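Local coordinates for protein beta-galacturonidase (Eisenbergiella tayi, PDB 6NCW) that hydrolyses beta-galacturonides as a glycoside hydrolase of family 2, at residues I328-E333 / P368-W373. Numbering follows the deposited sequence.
Sequences ILVWEE and PSIYIW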
# COMPACT_ATOMS: atom_id res chain seq x y z
N ILE A 328 7.12 -32.81 -10.00
CA ILE A 328 6.62 -32.26 -8.75
C ILE A 328 5.67 -33.29 -8.13
O ILE A 328 4.74 -33.75 -8.79
CB ILE A 328 5.92 -30.91 -8.99
CG1 ILE A 328 6.94 -29.88 -9.50
CG2 ILE A 328 5.24 -30.41 -7.71
CD1 ILE A 328 6.33 -28.60 -10.04
N LEU A 329 5.92 -33.66 -6.87
CA LEU A 329 5.08 -34.65 -6.19
C LEU A 329 3.79 -34.00 -5.69
O LEU A 329 3.79 -32.87 -5.21
CB LEU A 329 5.85 -35.28 -5.03
CG LEU A 329 7.13 -36.01 -5.46
CD1 LEU A 329 8.06 -36.22 -4.29
CD2 LEU A 329 6.75 -37.34 -6.13
N VAL A 330 2.69 -34.74 -5.79
CA VAL A 330 1.37 -34.22 -5.49
C VAL A 330 0.72 -35.09 -4.42
O VAL A 330 0.65 -36.31 -4.55
CB VAL A 330 0.49 -34.12 -6.75
CG1 VAL A 330 -0.93 -33.71 -6.37
CG2 VAL A 330 1.07 -33.11 -7.71
N TRP A 331 0.28 -34.45 -3.35
CA TRP A 331 -0.76 -34.96 -2.47
C TRP A 331 -2.08 -34.42 -3.00
O TRP A 331 -2.28 -33.20 -3.05
CB TRP A 331 -0.48 -34.49 -1.03
CG TRP A 331 -1.61 -34.58 -0.02
CD1 TRP A 331 -2.90 -34.13 -0.17
CD2 TRP A 331 -1.52 -35.08 1.31
NE1 TRP A 331 -3.62 -34.36 0.99
CE2 TRP A 331 -2.80 -34.95 1.91
CE3 TRP A 331 -0.48 -35.63 2.07
CZ2 TRP A 331 -3.06 -35.34 3.22
CZ3 TRP A 331 -0.76 -36.05 3.38
CH2 TRP A 331 -2.03 -35.88 3.94
N GLU A 332 -2.98 -35.31 -3.45
CA GLU A 332 -4.31 -34.89 -3.86
C GLU A 332 -5.33 -35.43 -2.87
O GLU A 332 -5.23 -36.57 -2.43
CB GLU A 332 -4.64 -35.34 -5.30
CG GLU A 332 -5.98 -34.80 -5.78
CD GLU A 332 -6.23 -34.92 -7.30
OE1 GLU A 332 -6.36 -33.87 -7.97
OE2 GLU A 332 -6.31 -36.06 -7.82
N GLU A 333 -6.31 -34.60 -2.49
CA GLU A 333 -7.32 -35.02 -1.53
C GLU A 333 -8.73 -34.77 -2.06
O GLU A 333 -8.92 -33.98 -2.99
CB GLU A 333 -7.13 -34.32 -0.16
CG GLU A 333 -7.15 -32.78 -0.18
CD GLU A 333 -6.71 -32.21 1.17
OE1 GLU A 333 -7.17 -31.10 1.55
OE2 GLU A 333 -5.89 -32.88 1.85
N PRO A 368 1.69 -39.87 -12.57
CA PRO A 368 2.81 -40.28 -11.71
C PRO A 368 3.11 -39.29 -10.60
O PRO A 368 3.67 -39.69 -9.57
CB PRO A 368 3.98 -40.37 -12.70
CG PRO A 368 3.60 -39.39 -13.81
CD PRO A 368 2.12 -39.58 -13.95
N SER A 369 2.75 -38.01 -10.76
CA SER A 369 3.05 -37.04 -9.71
C SER A 369 2.29 -37.35 -8.43
O SER A 369 2.79 -37.11 -7.32
CB SER A 369 2.72 -35.63 -10.18
OG SER A 369 1.34 -35.52 -10.50
N ILE A 370 1.07 -37.88 -8.55
CA ILE A 370 0.25 -38.15 -7.38
C ILE A 370 0.85 -39.33 -6.65
O ILE A 370 0.84 -40.45 -7.16
CB ILE A 370 -1.20 -38.43 -7.76
CG1 ILE A 370 -1.84 -37.20 -8.42
CG2 ILE A 370 -1.97 -38.80 -6.51
CD1 ILE A 370 -3.16 -37.54 -9.10
N TYR A 371 1.39 -39.11 -5.44
CA TYR A 371 1.98 -40.20 -4.69
C TYR A 371 1.16 -40.61 -3.48
O TYR A 371 1.44 -41.66 -2.89
CB TYR A 371 3.41 -39.83 -4.25
CG TYR A 371 3.45 -38.86 -3.09
CD1 TYR A 371 3.28 -37.49 -3.29
CD2 TYR A 371 3.64 -39.32 -1.79
CE1 TYR A 371 3.32 -36.61 -2.24
CE2 TYR A 371 3.67 -38.46 -0.73
CZ TYR A 371 3.51 -37.11 -0.95
OH TYR A 371 3.52 -36.29 0.12
N ILE A 372 0.12 -39.85 -3.12
CA ILE A 372 -0.67 -40.14 -1.93
C ILE A 372 -2.07 -39.57 -2.12
O ILE A 372 -2.25 -38.51 -2.73
CB ILE A 372 0.03 -39.58 -0.67
CG1 ILE A 372 -0.69 -40.01 0.59
CG2 ILE A 372 0.12 -38.06 -0.77
CD1 ILE A 372 0.08 -39.70 1.85
N TRP A 373 -3.07 -40.29 -1.60
CA TRP A 373 -4.44 -39.79 -1.56
C TRP A 373 -4.77 -39.29 -0.16
O TRP A 373 -4.55 -40.00 0.83
CB TRP A 373 -5.45 -40.88 -1.94
CG TRP A 373 -5.29 -41.48 -3.33
CD1 TRP A 373 -5.00 -42.78 -3.64
CD2 TRP A 373 -5.46 -40.80 -4.59
NE1 TRP A 373 -4.96 -42.96 -5.00
CE2 TRP A 373 -5.24 -41.76 -5.61
CE3 TRP A 373 -5.76 -39.49 -4.95
CZ2 TRP A 373 -5.31 -41.43 -6.97
CZ3 TRP A 373 -5.84 -39.16 -6.30
CH2 TRP A 373 -5.61 -40.13 -7.29
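Ser369 O receives Val330 N at 2.8 Å and so begins the pairing of two neighbouring parallel strands in the TIM barrel, 329-333 and 370-374, joined by a beta-alpha-beta crossover through helix 349-364. The N-H stands well above the carbonyl plane, 51° out of it. Ser369 OG rests against Val330 CG2. Ile370 pairs with Val330, and their CG1 atoms meet 4.1 Å apart on the outer, helix-covered side. Tyr371 N then bonds Val330 O at 3.0 Å, in the carbonyl plane. The next matched pair is Glu332 with Trp373: two residues advance on one strand against three on the other, the evidence for a beta bulge at Tyr371, whose psi of -9° departs from strand values. With CG set between its backbone N and carbonyl carbon, the Tyr371 ring reaches across toward the first strand, CD1 lying 3.1 Å from Val330 O and against Leu329 CB. Its hydroxyl hydrogen-bonds Tyr508, as Ser369 OG does Asp324 of helix 317-326. Beyond the bulge, Ile372 and Trp331 face the barrel interior, where the Trp331 side chain also touches Leu462 and Thr464 and lies about 7 Å from those of His312 and Asn377, which bind galacturonate. Ile372 CG2 presses on Trp331 CB at 3.6 Å, and CD1 reaches the benzo part of the indole. The bond from Glu332 N to Ile372 O is weak, 3.4 Å long. Trp373 closes the contact outside, side by side with the extended Glu332, carboxylate and indole planes 16° apart; Glu332 OE2, which also hydrogen-bonds His364 ND1, lies in the ring plane at the edge, 3.5 Å from Trp373 CZ3.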